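Local coordinates for protein GH62 arabinofuranosidase (Podospora anserina, PDB 4N4B) that hydrolyses terminal non-reducing alpha-L-arabinofuranosides, probably releasing the arabinose side groups of plant xylan, at residues 24-29 with 257-262; 168-173 with 191-196; 46-51 with 64-69; 152-157 with 185-190; 220-225 with 297-302. All blocks are in the same frame, centred on the assembly; numbering follows the deposited sequence.

Contact 1 of 5, residues 24-29 with 257-262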
# COMPACT_ATOMS: atom_id res chain seq x y z
N THR A 24 5.39 15.82 -14.31
CA THR A 24 3.98 15.69 -14.60
C THR A 24 3.62 14.45 -15.48
O THR A 24 2.48 13.95 -15.39
CB THR A 24 3.41 16.99 -15.19
OG1 THR A 24 4.06 17.23 -16.43
CG2 THR A 24 3.74 18.15 -14.29
N THR A 25 4.58 13.93 -16.28
CA THR A 25 4.40 12.61 -17.00
C THR A 25 5.46 11.65 -16.44
O THR A 25 6.56 11.96 -16.02
CB THR A 25 4.55 12.71 -18.52
OG1 THR A 25 5.95 12.70 -18.93
CG2 THR A 25 3.71 13.82 -19.11
N TRP A 26 5.05 10.38 -16.43
CA TRP A 26 5.82 9.32 -15.78
C TRP A 26 6.09 8.18 -16.77
O TRP A 26 5.23 7.82 -17.55
CB TRP A 26 4.97 8.72 -14.59
CG TRP A 26 4.86 9.71 -13.45
CD1 TRP A 26 4.18 10.88 -13.48
CD2 TRP A 26 5.62 9.69 -12.25
NE1 TRP A 26 4.40 11.56 -12.31
CE2 TRP A 26 5.28 10.89 -11.55
CE3 TRP A 26 6.52 8.80 -11.68
CZ2 TRP A 26 5.85 11.20 -10.32
CZ3 TRP A 26 7.04 9.09 -10.45
CH2 TRP A 26 6.76 10.34 -9.81
N GLN A 27 7.27 7.60 -16.61
CA GLN A 27 7.70 6.43 -17.39
C GLN A 27 8.42 5.46 -16.50
O GLN A 27 9.20 5.86 -15.63
CB GLN A 27 8.63 6.84 -18.56
CG GLN A 27 8.09 7.93 -19.50
CD GLN A 27 6.85 7.58 -20.31
OE1 GLN A 27 6.04 8.43 -20.72
NE2 GLN A 27 6.67 6.33 -20.49
N TRP A 28 8.21 4.17 -16.75
CA TRP A 28 8.71 3.06 -15.92
C TRP A 28 9.29 1.92 -16.68
O TRP A 28 8.86 1.65 -17.80
CB TRP A 28 7.57 2.54 -15.07
CG TRP A 28 6.83 3.48 -14.23
CD1 TRP A 28 5.70 4.13 -14.60
CD2 TRP A 28 7.08 3.84 -12.86
NE1 TRP A 28 5.26 4.94 -13.57
CE2 TRP A 28 6.05 4.71 -12.47
CE3 TRP A 28 8.06 3.44 -11.91
CZ2 TRP A 28 6.01 5.24 -11.18
CZ3 TRP A 28 7.99 3.93 -10.63
CH2 TRP A 28 6.97 4.86 -10.32
N THR A 29 10.20 1.22 -16.05
CA THR A 29 10.68 -0.09 -16.49
C THR A 29 10.25 -1.10 -15.43
O THR A 29 10.54 -0.89 -14.21
CB THR A 29 12.21 -0.06 -16.54
OG1 THR A 29 12.58 0.66 -17.73
CG2 THR A 29 12.82 -1.49 -16.58
N GLY A 257 -4.21 17.54 -9.27
CA GLY A 257 -3.82 16.41 -10.11
C GLY A 257 -2.45 16.56 -10.56
O GLY A 257 -1.92 17.65 -10.81
N LEU A 258 -1.72 15.44 -10.53
CA LEU A 258 -0.37 15.30 -11.04
C LEU A 258 -0.41 14.59 -12.36
O LEU A 258 -0.49 15.16 -13.45
CB LEU A 258 0.56 14.70 -10.02
CG LEU A 258 2.01 14.59 -10.47
CD1 LEU A 258 2.73 15.95 -10.68
CD2 LEU A 258 2.82 13.70 -9.53
N ALA A 259 -0.56 13.26 -12.31
CA ALA A 259 -0.75 12.37 -13.45
C ALA A 259 -1.89 11.49 -13.08
O ALA A 259 -1.70 10.52 -12.33
CB ALA A 259 0.56 11.57 -13.71
N ASN A 260 -3.11 11.82 -13.49
CA ASN A 260 -4.29 11.15 -13.02
C ASN A 260 -5.34 10.87 -14.09
O ASN A 260 -6.52 10.71 -13.79
CB ASN A 260 -4.92 11.94 -11.83
CG ASN A 260 -5.50 13.26 -12.22
OD1 ASN A 260 -5.43 13.69 -13.36
ND2 ASN A 260 -5.99 13.96 -11.21
N THR A 261 -4.85 10.77 -15.32
CA THR A 261 -5.73 10.35 -16.41
C THR A 261 -5.21 9.14 -17.10
O THR A 261 -3.99 8.86 -16.97
CB THR A 261 -5.83 11.51 -17.48
OG1 THR A 261 -4.60 11.83 -18.04
CG2 THR A 261 -6.45 12.79 -16.88
N GLU A 262 -6.02 8.42 -17.84
CA GLU A 262 -5.48 7.26 -18.57
C GLU A 262 -4.41 7.65 -19.56
O GLU A 262 -3.44 6.91 -19.81
CB GLU A 262 -6.56 6.45 -19.22
CG GLU A 262 -7.48 5.73 -18.25
CD GLU A 262 -8.41 4.71 -18.90
OE1 GLU A 262 -8.32 4.51 -20.16
OE2 GLU A 262 -9.27 4.12 -18.27
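Thr24 meets Leu258 and Ala259 mainly through its own backbone: the carbonyl O sits 3.5 Å from Ala259 CB and accepts a hydrogen bond from Asn264 ND2. The side chain does less, with Thr24 CG2 lying 4.3 Å from Leu258 CD1 at the surface. Next along, Asn334 ND2 bonds the carbonyl oxygen of Thr25, and then comes the residue that carries the contact, Trp26. With CG anti to its carbonyl carbon (chi1 -71°), the indole swings toward 257-262. Trp26 CD1 meets Ala259 CB at 3.7 Å, while Leu258 CD2 lies against Trp26 NE1 at 3.8 Å and the adjoining benzo carbon, Trp26 CZ2, at 4.0 Å. The leucine comes in at about a right angle to the tryptophan side chain, and both methyls reach the ring obliquely. No hydrogen bond joins the two segments; the join is apolar packing, with Ile305 also against the indole. Past Trp26 the chain enters strand 28-30, where the backbone of Trp28 pairs with Asn271 and Gln273. On the other segment Leu258 and Ala259 both face Ser245, a classic beta bulge just after strand 256-257, the outermost strand of its sheet. Strand 28-30, from the N-terminal end, shares a sheet with the C-terminal strand 326-332: this is the ring closure characteristic of beta-propellers.

Contact 2 of 5, residues 168-173 with 191-196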
# COMPACT_ATOMS: atom_id res chain seq x y z
N VAL A 168 -1.41 5.15 7.36
CA VAL A 168 -1.05 6.26 8.29
C VAL A 168 0.07 7.04 7.70
O VAL A 168 1.05 6.55 7.13
CB VAL A 168 -0.62 5.67 9.62
CG1 VAL A 168 -0.01 6.74 10.57
CG2 VAL A 168 -1.78 4.94 10.35
N ILE A 169 -0.04 8.36 7.90
CA ILE A 169 1.07 9.29 7.67
C ILE A 169 0.95 10.41 8.75
O ILE A 169 -0.11 10.91 8.98
CB ILE A 169 1.12 9.92 6.27
CG1 ILE A 169 2.27 10.91 6.12
CG2 ILE A 169 -0.20 10.50 5.83
CD1 ILE A 169 2.50 11.41 4.71
N CYS A 170 2.12 10.71 9.37
CA CYS A 170 2.17 11.82 10.37
C CYS A 170 3.06 12.90 9.89
O CYS A 170 3.97 12.71 9.13
CB CYS A 170 2.72 11.28 11.69
SG CYS A 170 1.97 9.75 12.35
N ASP A 171 2.77 14.11 10.39
CA ASP A 171 3.79 15.21 10.31
C ASP A 171 4.26 15.37 11.72
O ASP A 171 4.21 14.49 12.56
CB ASP A 171 3.21 16.40 9.62
CG ASP A 171 2.15 17.08 10.40
OD1 ASP A 171 1.86 16.79 11.54
OD2 ASP A 171 1.57 18.01 9.76
N SER A 172 4.86 16.55 12.05
CA SER A 172 5.43 16.61 13.39
C SER A 172 4.39 17.02 14.47
O SER A 172 4.69 16.98 15.65
CB SER A 172 6.63 17.60 13.43
OG SER A 172 6.11 18.85 13.03
N ALA A 173 3.18 17.33 14.03
CA ALA A 173 2.06 17.55 14.94
C ALA A 173 0.89 16.52 15.07
O ALA A 173 0.29 16.33 16.11
CB ALA A 173 1.42 18.91 14.59
N THR A 191 -5.36 12.33 14.58
CA THR A 191 -5.11 12.48 16.04
C THR A 191 -3.81 13.18 16.19
O THR A 191 -3.03 13.35 15.25
CB THR A 191 -5.11 11.12 16.70
OG1 THR A 191 -5.23 11.29 18.14
CG2 THR A 191 -3.89 10.25 16.36
N SER A 192 -3.53 13.67 17.42
CA SER A 192 -2.24 14.24 17.58
C SER A 192 -1.13 13.22 17.59
O SER A 192 -1.35 12.04 17.92
CB SER A 192 -2.22 15.02 18.95
OG SER A 192 -2.13 14.17 20.01
N LEU A 193 0.09 13.67 17.30
CA LEU A 193 1.27 12.87 17.34
C LEU A 193 1.41 12.18 18.67
O LEU A 193 1.77 10.99 18.79
CB LEU A 193 2.55 13.65 16.93
CG LEU A 193 3.84 12.86 16.86
CD1 LEU A 193 3.81 11.82 15.70
CD2 LEU A 193 5.06 13.78 16.71
N GLU A 194 1.15 12.94 19.76
CA GLU A 194 1.31 12.46 21.08
C GLU A 194 0.28 11.45 21.53
O GLU A 194 0.57 10.63 22.44
CB GLU A 194 1.37 13.72 22.08
CG GLU A 194 2.51 14.76 21.76
CD GLU A 194 2.29 15.76 20.54
OE1 GLU A 194 1.18 15.92 19.86
OE2 GLU A 194 3.30 16.46 20.21
N GLN A 195 -0.88 11.44 20.87
CA GLN A 195 -1.95 10.54 21.21
C GLN A 195 -1.92 9.22 20.38
O GLN A 195 -2.39 8.20 20.85
CB GLN A 195 -3.27 11.21 20.98
CG GLN A 195 -3.63 12.37 21.95
CD GLN A 195 -4.94 12.92 21.42
OE1 GLN A 195 -5.98 12.31 21.62
NE2 GLN A 195 -4.88 13.92 20.55
N PHE A 196 -1.29 9.30 19.22
CA PHE A 196 -1.24 8.14 18.29
C PHE A 196 -0.81 6.91 19.05
O PHE A 196 0.18 6.95 19.79
CB PHE A 196 -0.32 8.47 17.18
CG PHE A 196 -0.27 7.31 16.15
CD1 PHE A 196 0.62 6.27 16.31
CD2 PHE A 196 -1.15 7.29 15.10
CE1 PHE A 196 0.67 5.21 15.35
CE2 PHE A 196 -1.16 6.21 14.16
CZ PHE A 196 -0.23 5.22 14.31
O HOH W 1 0.57 17.88 18.19
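A disulfide sulfur stands over an aromatic face here: Cys170 SG lies 5.0 Å from the centroid of the Phe196 ring and 17° off its normal, a rather distant Cys sulfur-aromatic contact. Cys170 is bonded to Cys175, which staples the turn between strands 164-170 and 174-180 in one four-stranded blade of the propeller. The chain leaving strand 185-192 folds back against that stapled turn. Val168 and Phe196 point toward each other, Val168 CG1 3.8 Å from Phe196 CE2, and Phe110 and Tyr117 add further rings around the phenylalanine. Leu193 fills the ground between the disulfide and the turn. Its CG lies anti to the backbone N (chi1 -176°), which sends the two methyls against the turn: Leu193 CD1 comes 4.2 Å from Cys170 CB, and Leu193 CD2 comes 3.4 Å from Ser172 O. Cutting Leu193 back to an alanine would probably open a gap beside Cys170 CB and the Ser172 carbonyl, and thin the packing on the disulfide. The turn itself is an Asx turn, with Asp171 OD1 accepting from Ala173 N and also from Ser174 N. The Ala173 carbonyl, at the end of this turn, takes a nearly straight hydrogen bond of 2.9 Å from Leu193 N to Ala173 O (167° at the hydrogen). The same oxygen has a second donor: one water, 2.6 Å from Ala173 O and 2.6 Å from Glu194 OE1, donates to both.

Contact 3 of 5, residues 46-51 with 64-69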
# COMPACT_ATOMS: atom_id res chain seq x y z
N GLY A 46 -2.57 -15.86 -4.35
CA GLY A 46 -1.94 -14.62 -4.67
C GLY A 46 -1.10 -14.07 -3.51
O GLY A 46 -1.46 -14.21 -2.37
N ILE A 47 -0.01 -13.39 -3.90
CA ILE A 47 0.76 -12.55 -2.94
C ILE A 47 0.57 -11.16 -3.40
O ILE A 47 0.70 -10.81 -4.58
CB ILE A 47 2.23 -12.96 -2.89
CG1 ILE A 47 2.38 -14.48 -2.54
CG2 ILE A 47 3.01 -12.13 -1.89
CD1 ILE A 47 1.92 -14.86 -1.20
N LYS A 48 0.18 -10.27 -2.46
CA LYS A 48 -0.54 -9.05 -2.84
C LYS A 48 -0.15 -7.89 -1.95
O LYS A 48 0.30 -8.04 -0.82
CB LYS A 48 -2.06 -9.23 -2.70
CG LYS A 48 -2.66 -10.25 -3.64
CD LYS A 48 -4.13 -10.25 -3.52
CE LYS A 48 -4.75 -9.09 -4.21
NZ LYS A 48 -6.20 -9.04 -3.95
N ASP A 49 -0.45 -6.71 -2.40
CA ASP A 49 -0.58 -5.48 -1.60
C ASP A 49 0.67 -5.17 -0.71
O ASP A 49 0.53 -4.92 0.50
CB ASP A 49 -1.78 -5.61 -0.63
CG ASP A 49 -3.06 -6.19 -1.24
OD1 ASP A 49 -3.31 -5.85 -2.40
OD2 ASP A 49 -3.75 -6.95 -0.51
N PRO A 50 1.83 -5.18 -1.32
CA PRO A 50 3.06 -5.07 -0.45
C PRO A 50 3.27 -3.73 0.18
O PRO A 50 2.90 -2.67 -0.35
CB PRO A 50 4.16 -5.37 -1.41
CG PRO A 50 3.63 -4.92 -2.76
CD PRO A 50 2.21 -5.40 -2.72
N THR A 51 3.90 -3.80 1.35
CA THR A 51 4.61 -2.62 1.97
C THR A 51 6.04 -3.01 2.00
O THR A 51 6.43 -4.13 2.30
CB THR A 51 4.00 -2.36 3.36
OG1 THR A 51 4.65 -1.20 3.94
CG2 THR A 51 4.14 -3.44 4.34
N SER A 64 -0.12 -9.22 1.75
CA SER A 64 -1.30 -10.07 1.90
C SER A 64 -1.02 -11.46 1.26
O SER A 64 -0.47 -11.51 0.16
CB SER A 64 -2.56 -9.53 1.28
OG SER A 64 -2.80 -8.16 1.63
N THR A 65 -1.58 -12.48 1.93
CA THR A 65 -1.80 -13.81 1.33
C THR A 65 -3.25 -13.84 0.99
O THR A 65 -4.09 -13.52 1.76
CB THR A 65 -1.37 -14.97 2.22
OG1 THR A 65 -2.17 -15.02 3.38
CG2 THR A 65 0.12 -14.81 2.68
N ALA A 66 -3.56 -14.25 -0.24
CA ALA A 66 -4.96 -14.24 -0.78
C ALA A 66 -5.31 -15.64 -1.33
O ALA A 66 -4.56 -16.24 -2.06
CB ALA A 66 -5.08 -13.22 -1.87
N GLN A 67 -6.50 -16.11 -0.92
CA GLN A 67 -7.07 -17.35 -1.50
C GLN A 67 -8.56 -17.19 -1.21
O GLN A 67 -9.07 -16.29 -0.52
CB GLN A 67 -6.45 -18.56 -0.87
CG GLN A 67 -6.68 -18.63 0.63
CD GLN A 67 -5.85 -19.64 1.22
OE1 GLN A 67 -4.77 -19.37 1.86
NE2 GLN A 67 -6.31 -20.88 1.01
N SER A 68 -9.35 -18.13 -1.81
CA SER A 68 -10.79 -17.91 -1.61
C SER A 68 -11.20 -18.21 -0.19
O SER A 68 -12.18 -17.62 0.18
CB SER A 68 -11.68 -18.70 -2.55
OG SER A 68 -11.51 -18.26 -3.87
N ALA A 69 -10.46 -18.96 0.59
CA ALA A 69 -10.78 -19.08 2.03
C ALA A 69 -10.40 -17.89 2.91
O ALA A 69 -10.92 -17.84 4.02
CB ALA A 69 -10.12 -20.21 2.60
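The carboxylate of Asp49 is met by Ser64 at its rim, and no atom of 64-67 sits over either face. Ser64 OG donates to Asp49 OD2 at 2.6 Å, arriving on the anti side and only 16° out of the carboxylate plane. The setting is the antiparallel hairpin of strands 46-55 and 58-67 in one four-stranded blade of the propeller. Gly46 with Ala66 and Lys48 with Ser64 are hydrogen-bonded pairs, and Ile47 with Thr65 is the non-hydrogen-bonded pair between them. Lys48 N donates to Ser64 O at 3.0 Å; Ser64 N returns a bond of 2.9 Å to Lys48 O. Asp49 then takes left-handed backbone angles (phi 54°, psi 51°), interrupts the regular ladder locally and brings its acid to Ser64; pairing resumes at Thr51 with Phe62. The serine hydroxyl also accepts from Ala104 N, so it links the acid to strand 103-110. Asp49 OD2 and Lys48 NZ both bind a hydroxyl of a Tris molecule, probably from the crystallisation liquor, which occupies the pocket here near His285, a residue that binds calcium in a structure of this protein. An alanine in place of Asp49 would probably leave Ser64 OG without its acceptor and take away the carboxylate that binds the Tris hydroxyl. Lys48, whose NZ is held chiefly by Tyr320 OH, bends at chi3 and rests its CD 3.5 Å from Ala66 CB.

Contact 4 of 5, residues 152-157 with 185-190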
# COMPACT_ATOMS: atom_id res chain seq x y z
N LYS A 152 -19.90 6.14 11.15
CA LYS A 152 -21.18 6.33 10.44
C LYS A 152 -21.00 6.90 9.06
O LYS A 152 -21.73 6.39 8.19
CB LYS A 152 -22.06 7.24 11.30
CG LYS A 152 -23.47 7.48 10.77
CD LYS A 152 -24.23 6.16 10.62
CE LYS A 152 -25.72 6.35 10.32
NZ LYS A 152 -26.37 5.04 10.61
N ILE A 153 -20.05 7.80 8.83
CA ILE A 153 -19.82 8.37 7.53
C ILE A 153 -19.47 7.29 6.50
O ILE A 153 -19.86 7.33 5.32
CB ILE A 153 -18.89 9.52 7.50
CG1 ILE A 153 -19.01 10.30 6.20
CG2 ILE A 153 -17.45 9.04 7.75
CD1 ILE A 153 -18.28 11.63 6.25
N ILE A 154 -18.71 6.25 6.92
CA ILE A 154 -18.35 5.21 6.00
C ILE A 154 -19.57 4.32 5.82
O ILE A 154 -19.91 3.97 4.71
CB ILE A 154 -17.12 4.41 6.59
CG1 ILE A 154 -15.96 5.35 6.67
CG2 ILE A 154 -16.80 3.24 5.65
CD1 ILE A 154 -14.67 4.71 7.19
N GLU A 155 -20.34 3.98 6.87
CA GLU A 155 -21.56 3.16 6.69
C GLU A 155 -22.51 3.88 5.71
O GLU A 155 -23.17 3.18 4.93
CB GLU A 155 -22.26 3.06 8.05
CG GLU A 155 -23.34 2.09 8.29
CD GLU A 155 -23.32 1.94 9.83
OE1 GLU A 155 -23.45 3.01 10.51
OE2 GLU A 155 -23.00 0.84 10.33
N GLN A 156 -22.58 5.20 5.76
CA GLN A 156 -23.57 5.93 4.94
C GLN A 156 -23.15 5.94 3.48
O GLN A 156 -23.98 6.11 2.58
CB GLN A 156 -23.68 7.31 5.46
CG GLN A 156 -24.48 7.51 6.74
CD GLN A 156 -24.25 8.94 7.30
OE1 GLN A 156 -23.34 9.70 6.90
NE2 GLN A 156 -25.03 9.27 8.30
N ASN A 157 -21.84 5.71 3.15
CA ASN A 157 -21.34 5.96 1.82
C ASN A 157 -20.80 4.69 1.14
O ASN A 157 -20.55 4.66 -0.07
CB ASN A 157 -20.27 7.00 1.80
CG ASN A 157 -20.81 8.37 2.07
OD1 ASN A 157 -20.76 8.95 3.20
ND2 ASN A 157 -21.37 8.95 1.02
N GLN A 185 -14.98 6.63 -2.27
CA GLN A 185 -14.55 7.59 -1.25
C GLN A 185 -13.16 7.25 -0.73
O GLN A 185 -12.76 6.04 -0.69
CB GLN A 185 -15.44 7.57 -0.04
CG GLN A 185 -16.83 8.21 -0.18
CD GLN A 185 -17.70 7.61 -1.24
OE1 GLN A 185 -18.06 6.43 -1.23
NE2 GLN A 185 -18.00 8.46 -2.18
N LEU A 186 -12.42 8.25 -0.42
CA LEU A 186 -11.17 8.19 0.34
C LEU A 186 -11.42 8.92 1.63
O LEU A 186 -11.72 10.14 1.57
CB LEU A 186 -10.03 8.82 -0.42
CG LEU A 186 -8.65 8.76 0.26
CD1 LEU A 186 -8.02 7.41 0.45
CD2 LEU A 186 -7.66 9.67 -0.44
N TYR A 187 -11.29 8.25 2.79
CA TYR A 187 -11.56 8.81 4.12
C TYR A 187 -10.27 9.18 4.82
O TYR A 187 -9.32 8.58 4.60
CB TYR A 187 -12.32 7.80 4.97
CG TYR A 187 -13.64 7.39 4.39
CD1 TYR A 187 -14.75 8.18 4.52
CD2 TYR A 187 -13.76 6.23 3.72
CE1 TYR A 187 -15.95 7.82 3.93
CE2 TYR A 187 -14.96 5.87 3.13
CZ TYR A 187 -16.06 6.66 3.28
OH TYR A 187 -17.24 6.29 2.69
N ARG A 188 -10.31 10.23 5.64
CA ARG A 188 -9.17 10.63 6.47
C ARG A 188 -9.61 10.97 7.93
O ARG A 188 -10.46 11.78 8.10
CB ARG A 188 -8.43 11.81 5.83
CG ARG A 188 -7.16 12.18 6.54
CD ARG A 188 -6.59 13.52 6.02
NE ARG A 188 -7.53 14.62 6.23
CZ ARG A 188 -7.81 15.20 7.38
NH1 ARG A 188 -7.17 14.87 8.47
NH2 ARG A 188 -8.72 16.13 7.41
N SER A 189 -8.98 10.34 8.91
CA SER A 189 -9.12 10.71 10.31
C SER A 189 -7.79 11.22 10.81
O SER A 189 -6.81 11.06 10.13
CB SER A 189 -9.47 9.51 11.15
OG SER A 189 -10.74 9.05 10.89
N GLU A 190 -7.78 11.89 11.97
CA GLU A 190 -6.51 12.36 12.54
C GLU A 190 -6.58 12.26 14.05
O GLU A 190 -7.62 12.29 14.67
CB GLU A 190 -6.13 13.74 12.01
CG GLU A 190 -7.11 14.84 12.36
CD GLU A 190 -6.66 16.19 11.82
OE1 GLU A 190 -7.07 16.56 10.74
OE2 GLU A 190 -5.81 16.82 12.56
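A short helix, 152-157, lies against strand 185-190 of a propeller blade and runs almost exactly antiparallel to it, 174° between the two directions with the axes 10.4 Å apart at closest. The join is made by the ring of Tyr187. Ile154 CG1 stands over one face, 3.5 Å from the Tyr187 ring centroid and 4° off the normal, a CH-pi contact over the ring centre. With CG1 anti to the carbonyl carbon (chi1 -64°) and the chain then extended, Ile154 continues along the ring, its CD1 3.9 Å from Tyr187 CD2. Ile153 adds a looser touch, CG2 to Tyr187 CE1 at 4.3 Å. At the edge of the ring Asn157 CB comes up close to its plane, 3.2 Å from Tyr187 OH. The phenol oxygen hydrogen-bonds to Asp181 OD2, which helps hold the ring's outer end in place. Beyond it, Asn157 CB also packs near the side chain of Gln185, and Asn157 O takes a hydrogen bond from Asn183 ND2. On the outward side of the helix Lys152 and Glu155 form a long salt bridge. The strand belongs to the sheet between 174-180 and 204-208; Ile205 of the latter touches both Ile153 and Tyr187, and Trp163, just ahead of strand 164-170, packs on Ile154, so the helix rides on one face of this blade while Arg188 and Glu190 pair on the other.

Contact 5 of 5, residues 220-225 with 297-302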
# COMPACT_ATOMS: atom_id res chain seq x y z
N VAL A 220 -0.00 7.73 0.73
CA VAL A 220 0.25 9.20 0.99
C VAL A 220 1.69 9.32 1.49
O VAL A 220 1.99 8.75 2.54
CB VAL A 220 -0.78 9.79 1.95
CG1 VAL A 220 -0.55 11.29 1.99
CG2 VAL A 220 -2.21 9.39 1.47
N TYR A 221 2.50 10.05 0.75
CA TYR A 221 3.90 10.22 1.06
C TYR A 221 4.25 11.69 1.27
O TYR A 221 3.64 12.55 0.66
CB TYR A 221 4.75 9.68 -0.05
CG TYR A 221 4.65 8.20 -0.32
CD1 TYR A 221 5.14 7.35 0.61
CD2 TYR A 221 4.04 7.72 -1.45
CE1 TYR A 221 5.08 5.99 0.48
CE2 TYR A 221 3.98 6.30 -1.64
CZ TYR A 221 4.51 5.48 -0.69
OH TYR A 221 4.47 4.10 -0.85
N SER A 222 5.27 11.90 2.06
CA SER A 222 5.89 13.22 2.13
C SER A 222 7.09 13.27 1.22
O SER A 222 7.74 12.30 0.86
CB SER A 222 6.30 13.56 3.55
OG SER A 222 7.30 12.74 4.08
N LEU A 223 7.34 14.54 0.73
CA LEU A 223 8.40 14.84 -0.22
C LEU A 223 9.45 15.72 0.44
O LEU A 223 9.11 16.48 1.36
CB LEU A 223 7.83 15.49 -1.43
CG LEU A 223 6.72 14.70 -2.25
CD1 LEU A 223 6.03 15.61 -3.23
CD2 LEU A 223 7.44 13.58 -2.94
N PRO A 224 10.67 15.65 0.01
CA PRO A 224 11.74 16.52 0.64
C PRO A 224 11.40 18.00 0.51
O PRO A 224 11.89 18.73 1.45
CB PRO A 224 13.00 16.17 -0.17
CG PRO A 224 12.66 14.81 -0.85
CD PRO A 224 11.22 14.78 -1.02
N ASP A 225 10.66 18.50 -0.45
CA ASP A 225 10.29 19.90 -0.46
C ASP A 225 9.16 20.29 0.43
O ASP A 225 8.75 21.45 0.47
CB ASP A 225 10.04 20.36 -1.90
CG ASP A 225 8.72 19.76 -2.48
OD1 ASP A 225 8.04 18.96 -1.85
OD2 ASP A 225 8.30 20.24 -3.52
N LYS A 297 6.79 9.74 9.11
CA LYS A 297 6.57 10.78 8.16
C LYS A 297 6.45 10.32 6.70
O LYS A 297 6.02 11.06 5.86
CB LYS A 297 7.74 11.81 8.20
CG LYS A 297 7.86 12.53 9.58
CD LYS A 297 8.63 13.82 9.51
CE LYS A 297 8.28 14.64 10.77
NZ LYS A 297 8.87 13.90 11.88
N LEU A 298 6.73 9.01 6.48
CA LEU A 298 6.49 8.36 5.12
C LEU A 298 7.15 9.18 4.02
O LEU A 298 6.66 9.45 2.93
CB LEU A 298 4.97 8.16 4.84
CG LEU A 298 4.33 6.93 5.43
CD1 LEU A 298 4.88 5.70 4.77
CD2 LEU A 298 4.39 6.77 6.94
N LEU A 299 8.41 9.58 4.28
CA LEU A 299 9.18 10.30 3.32
C LEU A 299 9.69 9.38 2.19
O LEU A 299 10.21 8.28 2.44
CB LEU A 299 10.43 10.94 4.03
CG LEU A 299 11.35 11.81 3.13
CD1 LEU A 299 10.71 12.99 2.56
CD2 LEU A 299 12.66 12.25 3.91
N ILE A 300 9.66 9.88 0.96
CA ILE A 300 10.26 9.21 -0.24
C ILE A 300 11.36 10.07 -0.84
O ILE A 300 11.43 11.31 -0.59
CB ILE A 300 9.22 8.83 -1.26
CG1 ILE A 300 8.53 10.08 -1.83
CG2 ILE A 300 8.28 7.81 -0.60
CD1 ILE A 300 7.69 9.80 -3.05
N ASP A 301 12.19 9.45 -1.68
CA ASP A 301 13.17 10.16 -2.48
C ASP A 301 12.70 10.22 -3.94
O ASP A 301 12.77 9.22 -4.66
CB ASP A 301 14.54 9.47 -2.40
CG ASP A 301 15.56 10.09 -3.32
OD1 ASP A 301 15.26 11.14 -3.94
OD2 ASP A 301 16.68 9.54 -3.44
N PRO A 302 12.22 11.38 -4.35
CA PRO A 302 11.65 11.56 -5.65
C PRO A 302 12.70 11.38 -6.73
O PRO A 302 12.31 11.15 -7.90
CB PRO A 302 11.09 13.01 -5.65
CG PRO A 302 11.90 13.70 -4.63
CD PRO A 302 12.27 12.69 -3.59
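Tyr221 CB starts 3.5 Å from Leu298 O, and that carbonyl oxygen stays beside the ring, in its plane at the edge. One atom farther, CG meets Ile300 CG2, and at Tyr221 CD1 the same methyl comes to 3.4 Å, lying over the ring face in a CH-pi contact. Tyr221 CE1 is 4.3 Å from Leu298 CD1. At the tip, OH hydrogen-bonds to Ile288 N, while Trp167 meets the ring edge-to-face. Tyr221 CG is anti to the carbonyl carbon (chi1 -64°), which brings the ring beside Ile300; the two side chains cross at about a right angle. Strand 216-222 is the first strand of its four-stranded propeller blade, and its end is bridged once, Ser222 with Leu299, to the loop that leads to strand 306-311 in another blade. Ser222 N donates to Leu298 O at 2.9 Å, and Ile300 N donates to Ser222 O at 3.1 Å. A third bond comes from the serine hydroxyl, Ser222 OG to Lys297 O at 2.8 Å, reaching this carbonyl from above its plane. Leu223 runs alongside Ile300, pointing the same way, with Leu223 CD2 near Ile300 CD1. Farther on, the rings of Pro224 and Pro302 reach toward each other, Pro224 CD to Pro302 CD at a tight 3.5 Å.

In the fold
Contact 3 is fully buried, its centre about 12 Å from the chain centre, a hairpin ladder whose aspartate, at the break in the ladder, faces the pocket. Contacts 4 and 5 are also buried, though their centres lie about 18 and 15 Å out; contacts 1 and 2, about 18 and 19 Å out, are partly exposed. Contacts 2 and 4 share strand 185-192, one at its end with a turn and a water, the other along its face through an aromatic ring. Contacts 2 and 5 touch, Ile169 and Val168 packing on Val220 and Leu298. Contacts 1 and 5 both tie one blade to the ring-closing one: contact 1 purely by packing, contact 5 with backbone bonds added.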